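Local coordinates for protein phytoene synthase (Enterococcus hirae, PDB 5IYS) that probably joins two isoprenoid diphosphates head to head in a magnesium-dependent reaction, as squalene and phytoene synthases do, and binds a farnesyl thiodiphosphate inhibitor, at residues A[86-89]-A[90-94]; A[99-103]-A[104-108]; A[176-180]-A[181-185]. All blocks are in the same frame, centred on the assembly; numbering follows the deposited sequence.

Contact 1. Residues A[86-89]-A[90-94]; sequences DPVW and RALSV
The backbone carbonyl of D86 receives the N-H of R90 in the first turn of helix 87-98, with D86 as N-cap residue of this all-helical, squalene/phytoene synthase-type fold. R90 N bonds to D86 O at 2.8 Å; A91 N to P87 O, L92 N to V88 O and S93 N to W89 O continue the i to i+4 pattern. The capping carboxylate uses D86 OD1 to accept from W89 N at 3.3 Å and, weakly, from V88 N, while its OD2 forms a salt bridge with R54, so one carboxylate ties the helix start to helix 39-60. The indole NE1 of W89 has its hydrogen bond outside the segments, to Q74 of helix 65-80. Apolar packing falls to L92 CD1, which is 3.9 Å from W89 CE3, the side chains meeting at a slant, and 4.2 Å from V88 CG1. The R90 chain, bent at chi3 (-49°), folds back toward the N-terminus and lays one guanidinium face over the D86-P87 peptide. Its NH2 pairs with D15 and its NH1 with N85, which would hold the plane in place. R90 NH2 stands 3.5 Å from P87 CA.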
ATOM      1  N   ASP A  86      -6.354 -22.611   6.536  1.00 23.99           N
ATOM      2  CA  ASP A  86      -7.111 -21.369   6.320  1.00 25.56           C
ATOM      3  C   ASP A  86      -6.725 -20.891   4.905  1.00 21.78           C
ATOM      4  O   ASP A  86      -5.561 -20.986   4.550  1.00 20.36           O
ATOM      5  CB  ASP A  86      -6.635 -20.328   7.348  1.00 23.37           C
ATOM      6  CG  ASP A  86      -7.043 -18.897   6.987  1.00 32.97           C
ATOM      7  OD1 ASP A  86      -6.670 -18.362   5.915  1.00 33.11           O
ATOM      8  OD2 ASP A  86      -7.677 -18.251   7.838  1.00 39.80           O
ATOM      9  N   PRO A  87      -7.698 -20.466   4.088  1.00 20.84           N
ATOM     10  CA  PRO A  87      -7.434 -20.247   2.658  1.00 22.06           C
ATOM     11  C   PRO A  87      -6.257 -19.310   2.392  1.00 21.40           C
ATOM     12  O   PRO A  87      -5.500 -19.549   1.452  1.00 21.09           O
ATOM     13  CB  PRO A  87      -8.717 -19.601   2.123  1.00 20.60           C
ATOM     14  CG  PRO A  87      -9.618 -19.395   3.298  1.00 23.23           C
ATOM     15  CD  PRO A  87      -9.085 -20.148   4.475  1.00 25.70           C
ATOM     16  N   VAL A  88      -6.205 -18.196   3.126  1.00 19.58           N
ATOM     17  CA  VAL A  88      -5.177 -17.194   2.914  1.00 19.99           C
ATOM     18  C   VAL A  88      -3.824 -17.754   3.283  1.00 17.40           C
ATOM     19  O   VAL A  88      -2.875 -17.637   2.523  1.00 17.35           O
ATOM     20  CB  VAL A  88      -5.461 -15.895   3.704  1.00 21.01           C
ATOM     21  CG1 VAL A  88      -4.293 -14.900   3.573  1.00 24.27           C
ATOM     22  CG2 VAL A  88      -6.716 -15.227   3.181  1.00 22.60           C
ATOM     23  N   TRP A  89      -3.774 -18.504   4.375  1.00 18.57           N
ATOM     24  CA  TRP A  89      -2.513 -19.096   4.820  1.00 20.66           C
ATOM     25  C   TRP A  89      -2.074 -20.256   3.938  1.00 18.60           C
ATOM     26  O   TRP A  89      -0.886 -20.369   3.632  1.00 20.09           O
ATOM     27  CB  TRP A  89      -2.614 -19.554   6.285  1.00 20.72           C
ATOM     28  CG  TRP A  89      -2.596 -18.390   7.241  1.00 20.72           C
ATOM     29  CD1 TRP A  89      -3.624 -17.954   8.016  1.00 20.53           C
ATOM     30  CD2 TRP A  89      -1.506 -17.473   7.461  1.00 18.80           C
ATOM     31  NE1 TRP A  89      -3.235 -16.860   8.754  1.00 18.70           N
ATOM     32  CE2 TRP A  89      -1.945 -16.524   8.406  1.00 23.80           C
ATOM     33  CE3 TRP A  89      -0.215 -17.354   6.930  1.00 21.23           C
ATOM     34  CZ2 TRP A  89      -1.101 -15.515   8.898  1.00 21.26           C
ATOM     35  CZ3 TRP A  89       0.618 -16.339   7.389  1.00 18.52           C
ATOM     36  CH2 TRP A  89       0.159 -15.406   8.340  1.00 20.40           C
ATOM     37  N   ARG A  90      -3.038 -20.997   3.387  1.00 17.77           N
ATOM     38  CA  ARG A  90      -2.709 -22.091   2.458  1.00 18.85           C
ATOM     39  C   ARG A  90      -2.167 -21.536   1.126  1.00 17.86           C
ATOM     40  O   ARG A  90      -1.137 -22.010   0.602  1.00 16.34           O
ATOM     41  CB  ARG A  90      -3.908 -23.023   2.203  1.00 16.87           C
ATOM     42  CG  ARG A  90      -4.187 -24.021   3.374  1.00 21.17           C
ATOM     43  CD  ARG A  90      -5.285 -24.988   3.021  1.00 24.88           C
ATOM     44  NE  ARG A  90      -6.464 -24.319   2.482  1.00 22.07           N
ATOM     45  CZ  ARG A  90      -7.617 -24.186   3.134  1.00 30.35           C
ATOM     46  NH1 ARG A  90      -7.752 -24.717   4.337  1.00 28.17           N
ATOM     47  NH2 ARG A  90      -8.644 -23.545   2.573  1.00 31.56           N
ATOM     48  N   ALA A  91      -2.799 -20.478   0.624  1.00 16.86           N
ATOM     49  CA  ALA A  91      -2.265 -19.806  -0.578  1.00 15.51           C
ATOM     50  C   ALA A  91      -0.879 -19.236  -0.281  1.00 15.52           C
ATOM     51  O   ALA A  91       0.056 -19.410  -1.071  1.00 17.40           O
ATOM     52  CB  ALA A  91      -3.219 -18.664  -1.022  1.00 17.96           C
ATOM     53  N   LEU A  92      -0.721 -18.583   0.874  1.00 16.54           N
ATOM     54  CA  LEU A  92       0.605 -18.083   1.239  1.00 17.96           C
ATOM     55  C   LEU A  92       1.661 -19.157   1.384  1.00 16.13           C
ATOM     56  O   LEU A  92       2.805 -18.946   0.980  1.00 17.40           O
ATOM     57  CB  LEU A  92       0.596 -17.184   2.480  1.00 16.67           C
ATOM     58  CG  LEU A  92      -0.030 -15.790   2.321  1.00 17.42           C
ATOM     59  CD1 LEU A  92      -0.092 -15.198   3.727  1.00 16.08           C
ATOM     60  CD2 LEU A  92       0.796 -14.929   1.331  1.00 16.97           C
ATOM     61  N   SER A  93       1.293 -20.328   1.893  1.00 16.63           N
ATOM     62  CA  SER A  93       2.248 -21.433   1.957  1.00 17.99           C
ATOM     63  C   SER A  93       2.788 -21.804   0.576  1.00 18.37           C
ATOM     64  O   SER A  93       3.974 -22.109   0.410  1.00 19.27           O
ATOM     65  CB  SER A  93       1.597 -22.671   2.576  1.00 21.86           C
ATOM     66  OG  SER A  93       2.588 -23.647   2.854  1.00 30.91           O
ATOM     67  N   VAL A  94       1.921 -21.848  -0.429  1.00 19.08           N
ATOM     68  CA  VAL A  94       2.403 -22.061  -1.805  1.00 17.59           C
ATOM     69  C   VAL A  94       3.358 -20.990  -2.332  1.00 17.84           C
ATOM     70  O   VAL A  94       4.397 -21.286  -2.950  1.00 16.02           O
ATOM     71  CB  VAL A  94       1.210 -22.197  -2.795  1.00 19.55           C
ATOM     72  CG1 VAL A  94       1.730 -22.287  -4.226  1.00 19.12           C
ATOM     73  CG2 VAL A  94       0.370 -23.408  -2.462  1.00 19.48           C
TER

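Contact 2. Residues A[99-103]-A[104-108]; sequences FPMVT and APFFD
The N-terminal turn of helix 104-116 is joined here to the loop that enters it from helix 87-98, and in this connection between the two helices the carbonyl of T103 accepts from the amides of F106 and F107. T103 O takes the bond from F107 N at 3.2 Å and a second, weak one from F106 N. The same oxygen is 3.3 Å from F107 CD2. The T103 and F107 side chains run alongside each other in the same direction, and T103 OG1 lies 3.8 Å from F107 CE2. That hydroxyl is also hydrogen-bonded to N79 of helix 65-80, which ties the loop to a third helix.

The F106 ring is approached around its rim. V102 O lies in the ring plane, 3.3 Å from F106 CD1, and T103 O is also at the edge. M101 CE reaches the far end of the same rim, 3.8 Å from F106 CZ. The methionine chain curls through chi2 (-74°) and chi3 (-67°), which brings its methyl to the ring edge; the two side chains cross at about a right angle. One residue further on, V102 CG2 packs 3.6 Å from P105 CD, again crosswise, and V102 O comes within 3.3 Å of that same P105 CD. P105 has no amide hydrogen to offer, as suits a position in the first turn of a helix.

The F106 ring also meets F51 of helix 39-60, edge-to-face, and F96 of helix 87-98. Helix 65-80 packs against F106 and F107 through L75, while L141 and M142 of helix 125-143 meet P105.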
ATOM      1  N   PHE A  99       8.803 -19.064  -3.880  1.00 22.48           N
ATOM      2  CA  PHE A  99       9.663 -17.875  -3.969  1.00 22.58           C
ATOM      3  C   PHE A  99      10.339 -17.689  -2.613  1.00 22.06           C
ATOM      4  O   PHE A  99       9.798 -18.152  -1.613  1.00 22.40           O
ATOM      5  CB  PHE A  99       8.812 -16.639  -4.291  1.00 19.49           C
ATOM      6  CG  PHE A  99       8.179 -16.694  -5.659  1.00 22.00           C
ATOM      7  CD1 PHE A  99       8.889 -16.297  -6.781  1.00 28.53           C
ATOM      8  CD2 PHE A  99       6.874 -17.147  -5.818  1.00 25.07           C
ATOM      9  CE1 PHE A  99       8.298 -16.363  -8.048  1.00 31.56           C
ATOM     10  CE2 PHE A  99       6.306 -17.252  -7.068  1.00 27.25           C
ATOM     11  CZ  PHE A  99       7.021 -16.868  -8.183  1.00 27.47           C
ATOM     12  N   PRO A 100      11.454 -16.950  -2.564  1.00 21.96           N
ATOM     13  CA  PRO A 100      12.170 -16.729  -1.300  1.00 20.97           C
ATOM     14  C   PRO A 100      11.496 -15.668  -0.444  1.00 19.43           C
ATOM     15  O   PRO A 100      12.071 -14.618  -0.126  1.00 18.95           O
ATOM     16  CB  PRO A 100      13.560 -16.289  -1.759  1.00 24.22           C
ATOM     17  CG  PRO A 100      13.358 -15.712  -3.119  1.00 24.44           C
ATOM     18  CD  PRO A 100      12.142 -16.354  -3.728  1.00 23.79           C
ATOM     19  N   MET A 101      10.211 -15.885  -0.169  1.00 18.41           N
ATOM     20  CA  MET A 101       9.459 -14.973   0.683  1.00 18.06           C
ATOM     21  C   MET A 101      10.038 -15.018   2.093  1.00 19.39           C
ATOM     22  O   MET A 101      10.525 -16.066   2.517  1.00 18.18           O
ATOM     23  CB  MET A 101       8.014 -15.483   0.719  1.00 15.82           C
ATOM     24  CG  MET A 101       7.391 -15.436  -0.673  1.00 14.50           C
ATOM     25  SD  MET A 101       6.960 -13.757  -1.226  1.00 20.82           S
ATOM     26  CE  MET A 101       5.637 -13.357  -0.075  1.00 16.17           C
ATOM     27  N   VAL A 102       9.887 -13.928   2.841  1.00 17.68           N
ATOM     28  CA  VAL A 102      10.360 -13.861   4.230  1.00 21.45           C
ATOM     29  C   VAL A 102       9.250 -13.378   5.151  1.00 18.96           C
ATOM     30  O   VAL A 102       8.458 -12.502   4.790  1.00 17.17           O
ATOM     31  CB  VAL A 102      11.652 -13.001   4.370  1.00 22.60           C
ATOM     32  CG1 VAL A 102      12.761 -13.603   3.505  1.00 24.96           C
ATOM     33  CG2 VAL A 102      11.415 -11.596   3.888  1.00 26.16           C
ATOM     34  N   THR A 103       9.199 -13.887   6.373  1.00 19.33           N
ATOM     35  CA  THR A 103       8.082 -13.539   7.247  1.00 16.43           C
ATOM     36  C   THR A 103       8.248 -12.182   7.944  1.00 16.29           C
ATOM     37  O   THR A 103       7.273 -11.638   8.444  1.00 16.80           O
ATOM     38  CB  THR A 103       7.847 -14.602   8.343  1.00 17.96           C
ATOM     39  OG1 THR A 103       9.055 -14.776   9.109  1.00 18.17           O
ATOM     40  CG2 THR A 103       7.418 -15.927   7.701  1.00 16.25           C
ATOM     41  N   ALA A 104       9.468 -11.650   8.022  1.00 15.66           N
ATOM     42  CA  ALA A 104       9.697 -10.423   8.790  1.00 15.95           C
ATOM     43  C   ALA A 104       8.794  -9.242   8.439  1.00 17.80           C
ATOM     44  O   ALA A 104       8.245  -8.627   9.341  1.00 19.45           O
ATOM     45  CB  ALA A 104      11.197  -9.983   8.746  1.00 20.67           C
ATOM     46  N   PRO A 105       8.545  -8.987   7.134  1.00 17.31           N
ATOM     47  CA  PRO A 105       7.716  -7.815   6.861  1.00 17.58           C
ATOM     48  C   PRO A 105       6.249  -8.092   7.173  1.00 15.29           C
ATOM     49  O   PRO A 105       5.487  -7.155   7.445  1.00 16.76           O
ATOM     50  CB  PRO A 105       7.933  -7.512   5.372  1.00 17.54           C
ATOM     51  CG  PRO A 105       8.645  -8.721   4.789  1.00 20.68           C
ATOM     52  CD  PRO A 105       9.241  -9.515   5.949  1.00 18.96           C
ATOM     53  N   PHE A 106       5.870  -9.360   7.218  1.00 13.21           N
ATOM     54  CA  PHE A 106       4.481  -9.705   7.576  1.00 14.15           C
ATOM     55  C   PHE A 106       4.258  -9.378   9.054  1.00 16.88           C
ATOM     56  O   PHE A 106       3.204  -8.864   9.436  1.00 18.45           O
ATOM     57  CB  PHE A 106       4.192 -11.200   7.308  1.00 14.28           C
ATOM     58  CG  PHE A 106       4.125 -11.544   5.840  1.00 15.38           C
ATOM     59  CD1 PHE A 106       5.285 -11.745   5.105  1.00 14.44           C
ATOM     60  CD2 PHE A 106       2.902 -11.590   5.189  1.00 18.32           C
ATOM     61  CE1 PHE A 106       5.221 -11.993   3.724  1.00 16.85           C
ATOM     62  CE2 PHE A 106       2.830 -11.898   3.847  1.00 20.25           C
ATOM     63  CZ  PHE A 106       4.000 -12.059   3.104  1.00 20.49           C
ATOM     64  N   PHE A 107       5.283  -9.631   9.871  1.00 16.59           N
ATOM     65  CA  PHE A 107       5.234  -9.321  11.295  1.00 17.35           C
ATOM     66  C   PHE A 107       5.190  -7.793  11.459  1.00 18.12           C
ATOM     67  O   PHE A 107       4.418  -7.263  12.248  1.00 17.95           O
ATOM     68  CB  PHE A 107       6.506  -9.886  11.954  1.00 18.29           C
ATOM     69  CG  PHE A 107       6.417 -11.330  12.351  1.00 22.73           C
ATOM     70  CD1 PHE A 107       5.586 -11.728  13.401  1.00 30.40           C
ATOM     71  CD2 PHE A 107       7.203 -12.282  11.724  1.00 23.54           C
ATOM     72  CE1 PHE A 107       5.522 -13.069  13.789  1.00 25.78           C
ATOM     73  CE2 PHE A 107       7.215 -13.603  12.159  1.00 23.58           C
ATOM     74  CZ  PHE A 107       6.341 -14.007  13.160  1.00 27.69           C
ATOM     75  N   ASP A 108       6.013  -7.084  10.690  1.00 16.01           N
ATOM     76  CA  ASP A 108       6.007  -5.620  10.689  1.00 16.00           C
ATOM     77  C   ASP A 108       4.623  -5.018  10.392  1.00 17.45           C
ATOM     78  O   ASP A 108       4.247  -4.021  10.992  1.00 18.09           O
ATOM     79  CB  ASP A 108       7.077  -5.054   9.727  1.00 12.34           C
ATOM     80  CG  ASP A 108       8.504  -5.299  10.207  1.00 18.30           C
ATOM     81  OD1 ASP A 108       8.666  -5.591  11.418  1.00 21.71           O
ATOM     82  OD2 ASP A 108       9.480  -5.155   9.407  1.00 20.80           O
TER

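Contact 3. Residues A[176-180]-A[181-185]; sequences EDYQM and GRIYL
D177 and Y184 meet where a carboxylate from the end of helix 174-179 comes up to a tyrosine ring in the loop that follows. From the backbone, D177 CB lies 3.5 Å from R182 O. The next atom, CG of D177, stands beside the backbone N (chi1 -80°) and is 3.9 Å from Y184 CE2. At the tip, D177 OD2 lies 3.5 Å from Y184 CD2 and a little farther from CE2; the two side chains cross at about a right angle, with carboxylate and ring planes 59° apart. The nearest atoms of the D177 side chain are about 4 Å from a bound magnesium ion and from the side chain of D173, which binds magnesium in a structure of this protein, though not in this chain.

A Schellman motif ends helix 174-179 along the backbone from D177 to R182. R182 N bonds to D177 O at 3.0 Å, and M180 N reaches that oxygen from the opposite face of the carbonyl plane. G181 N bonds to Y178 O at 2.9 Å. G181 makes the reversal with a positive phi (90°), which suits a glycine.

Past the glycine, the extended R182 side chain carries its guanidinium to Y184, whose OH receives R182 NH1 at 2.7 Å within the guanidinium plane. R182 NH2 forms a salt bridge with D60, a magnesium ligand, which links the loop to the metal site. On another side of the turn I183 lies alongside Y178, its CG1 at the ring edge, 3.7 Å from Y178 CD1.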
ATOM      1  N   GLU A 176     -12.005  12.449   5.861  1.00 29.38           N
ATOM      2  CA  GLU A 176     -12.586  11.198   6.365  1.00 32.06           C
ATOM      3  C   GLU A 176     -11.781  10.701   7.565  1.00 31.07           C
ATOM      4  O   GLU A 176     -12.360  10.301   8.581  1.00 29.59           O
ATOM      5  CB  GLU A 176     -12.655  10.125   5.265  1.00 32.97           C
ATOM      6  CG  GLU A 176     -14.041   9.996   4.587  1.00 44.22           C
ATOM      7  CD  GLU A 176     -14.006  10.021   3.053  1.00 54.24           C
ATOM      8  OE1 GLU A 176     -13.217   9.246   2.460  1.00 59.84           O
ATOM      9  OE2 GLU A 176     -14.793  10.777   2.427  1.00 49.38           O
ATOM     10  N   ASP A 177     -10.457  10.833   7.498  1.00 28.67           N
ATOM     11  CA  ASP A 177      -9.604  10.409   8.626  1.00 29.80           C
ATOM     12  C   ASP A 177      -9.931  11.219   9.887  1.00 31.84           C
ATOM     13  O   ASP A 177     -10.156  10.660  10.967  1.00 28.85           O
ATOM     14  CB  ASP A 177      -8.123  10.563   8.279  1.00 29.72           C
ATOM     15  CG  ASP A 177      -7.596   9.418   7.414  1.00 30.71           C
ATOM     16  OD1 ASP A 177      -8.289   8.392   7.321  1.00 27.77           O
ATOM     17  OD2 ASP A 177      -6.512   9.560   6.809  1.00 33.75           O
ATOM     18  N   TYR A 178      -9.939  12.542   9.744  1.00 32.08           N
ATOM     19  CA  TYR A 178     -10.195  13.406  10.890  1.00 35.36           C
ATOM     20  C   TYR A 178     -11.548  13.086  11.513  1.00 37.93           C
ATOM     21  O   TYR A 178     -11.699  13.123  12.742  1.00 39.84           O
ATOM     22  CB  TYR A 178     -10.150  14.883  10.506  1.00 35.55           C
ATOM     23  CG  TYR A 178     -10.349  15.790  11.703  1.00 38.77           C
ATOM     24  CD1 TYR A 178      -9.364  15.915  12.671  1.00 38.10           C
ATOM     25  CD2 TYR A 178     -11.534  16.489  11.882  1.00 47.58           C
ATOM     26  CE1 TYR A 178      -9.553  16.726  13.770  1.00 44.96           C
ATOM     27  CE2 TYR A 178     -11.731  17.305  12.980  1.00 45.48           C
ATOM     28  CZ  TYR A 178     -10.732  17.422  13.915  1.00 47.76           C
ATOM     29  OH  TYR A 178     -10.918  18.233  15.014  1.00 55.28           O
ATOM     30  N   GLN A 179     -12.544  12.865  10.659  1.00 39.15           N
ATOM     31  CA  GLN A 179     -13.889  12.502  11.106  1.00 42.27           C
ATOM     32  C   GLN A 179     -13.815  11.305  12.032  1.00 42.93           C
ATOM     33  O   GLN A 179     -14.658  11.144  12.912  1.00 44.55           O
ATOM     34  CB  GLN A 179     -14.768  12.104   9.925  1.00 42.24           C
ATOM     35  CG  GLN A 179     -15.412  13.255   9.185  1.00 48.14           C
ATOM     36  CD  GLN A 179     -16.425  12.779   8.155  1.00 55.38           C
ATOM     37  OE1 GLN A 179     -16.286  11.696   7.573  1.00 56.94           O
ATOM     38  NE2 GLN A 179     -17.433  13.607   7.893  1.00 60.14           N
ATOM     39  N   MET A 180     -12.823  10.453  11.791  1.00 43.03           N
ATOM     40  CA  MET A 180     -12.693   9.176  12.466  1.00 43.00           C
ATOM     41  C   MET A 180     -11.860   9.319  13.726  1.00 41.93           C
ATOM     42  O   MET A 180     -11.646   8.343  14.433  1.00 42.40           O
ATOM     43  CB  MET A 180     -12.011   8.154  11.554  1.00 44.51           C
ATOM     44  CG  MET A 180     -12.827   7.725  10.347  1.00 52.46           C
ATOM     45  SD  MET A 180     -14.520   7.232  10.744  1.00 69.90           S
ATOM     46  CE  MET A 180     -15.203   7.051   9.091  1.00 70.77           C
ATOM     47  N   GLY A 181     -11.357  10.520  13.978  1.00 40.35           N
ATOM     48  CA  GLY A 181     -10.438  10.738  15.089  1.00 41.13           C
ATOM     49  C   GLY A 181      -8.959  10.565  14.779  1.00 40.93           C
ATOM     50  O   GLY A 181      -8.111  10.557  15.686  1.00 40.29           O
ATOM     51  N   ARG A 182      -8.622  10.536  13.493  1.00 37.39           N
ATOM     52  CA  ARG A 182      -7.231  10.376  13.127  1.00 34.70           C
ATOM     53  C   ARG A 182      -6.655  11.569  12.384  1.00 31.43           C
ATOM     54  O   ARG A 182      -7.196  12.000  11.366  1.00 28.50           O
ATOM     55  CB  ARG A 182      -7.040   9.101  12.307  1.00 37.32           C
ATOM     56  CG  ARG A 182      -7.489   7.830  13.011  1.00 40.21           C
ATOM     57  CD  ARG A 182      -6.882   6.638  12.298  1.00 46.03           C
ATOM     58  NE  ARG A 182      -7.415   5.377  12.800  1.00 50.81           N
ATOM     59  CZ  ARG A 182      -7.098   4.179  12.315  1.00 51.76           C
ATOM     60  NH1 ARG A 182      -6.186   4.051  11.354  1.00 49.34           N
ATOM     61  NH2 ARG A 182      -7.680   3.099  12.819  1.00 49.05           N
ATOM     62  N   ILE A 183      -5.476  11.999  12.818  1.00 30.25           N
ATOM     63  CA  ILE A 183      -4.697  12.973  12.062  1.00 30.90           C
ATOM     64  C   ILE A 183      -3.348  12.344  11.776  1.00 29.81           C
ATOM     65  O   ILE A 183      -2.598  12.062  12.707  1.00 30.46           O
ATOM     66  CB  ILE A 183      -4.503  14.310  12.831  1.00 33.16           C
ATOM     67  CG1 ILE A 183      -5.870  14.933  13.152  1.00 35.99           C
ATOM     68  CG2 ILE A 183      -3.630  15.283  12.023  1.00 28.82           C
ATOM     69  CD1 ILE A 183      -5.790  16.281  13.887  1.00 37.66           C
ATOM     70  N   TYR A 184      -3.081  12.064  10.502  1.00 27.03           N
ATOM     71  CA  TYR A 184      -1.749  11.612  10.089  1.00 27.90           C
ATOM     72  C   TYR A 184      -0.763  12.739   9.787  1.00 26.02           C
ATOM     73  O   TYR A 184       0.451  12.544   9.791  1.00 27.32           O
ATOM     74  CB  TYR A 184      -1.890  10.667   8.882  1.00 26.30           C
ATOM     75  CG  TYR A 184      -2.568   9.363   9.247  1.00 26.73           C
ATOM     76  CD1 TYR A 184      -1.839   8.305   9.788  1.00 28.72           C
ATOM     77  CD2 TYR A 184      -3.946   9.203   9.089  1.00 26.60           C
ATOM     78  CE1 TYR A 184      -2.448   7.124  10.125  1.00 25.54           C
ATOM     79  CE2 TYR A 184      -4.568   8.015   9.418  1.00 32.20           C
ATOM     80  CZ  TYR A 184      -3.807   6.975   9.923  1.00 36.98           C
ATOM     81  OH  TYR A 184      -4.421   5.780  10.238  1.00 41.87           O
ATOM     82  N   LEU A 185      -1.265  13.902   9.399  1.00 26.16           N
ATOM     83  CA  LEU A 185      -0.384  15.048   9.201  1.00 28.32           C
ATOM     84  C   LEU A 185       0.379  15.324  10.506  1.00 27.72           C
ATOM     85  O   LEU A 185      -0.143  15.067  11.588  1.00 28.32           O
ATOM     86  CB  LEU A 185      -1.206  16.284   8.812  1.00 28.89           C
ATOM     87  CG  LEU A 185      -2.117  16.120   7.596  1.00 29.04           C
ATOM     88  CD1 LEU A 185      -2.945  17.397   7.400  1.00 28.11           C
ATOM     89  CD2 LEU A 185      -1.315  15.788   6.337  1.00 25.84           C
TER

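How the contacts relate
The three contacts cover a helix start, a loop running into a helix and a helix end. Contact 1 lies at the start of helix 87-98, contact 2 where the loop 99-103 enters the next helix, 104-116. Both are partly buried and on the same side of the chain's centre; their centres are 14 Å apart, and F51 meets aromatic rings from both. Contact 3 lies at the surface, its centre 34 Å from that of contact 1 and 30 Å from that of contact 2. Chemistry follows place: contact 1 has a capping aspartate and charged partners on flanking helices, contact 2 relies mostly on aromatic and apolar packing, and contact 3 sets polar groups beside the magnesium site.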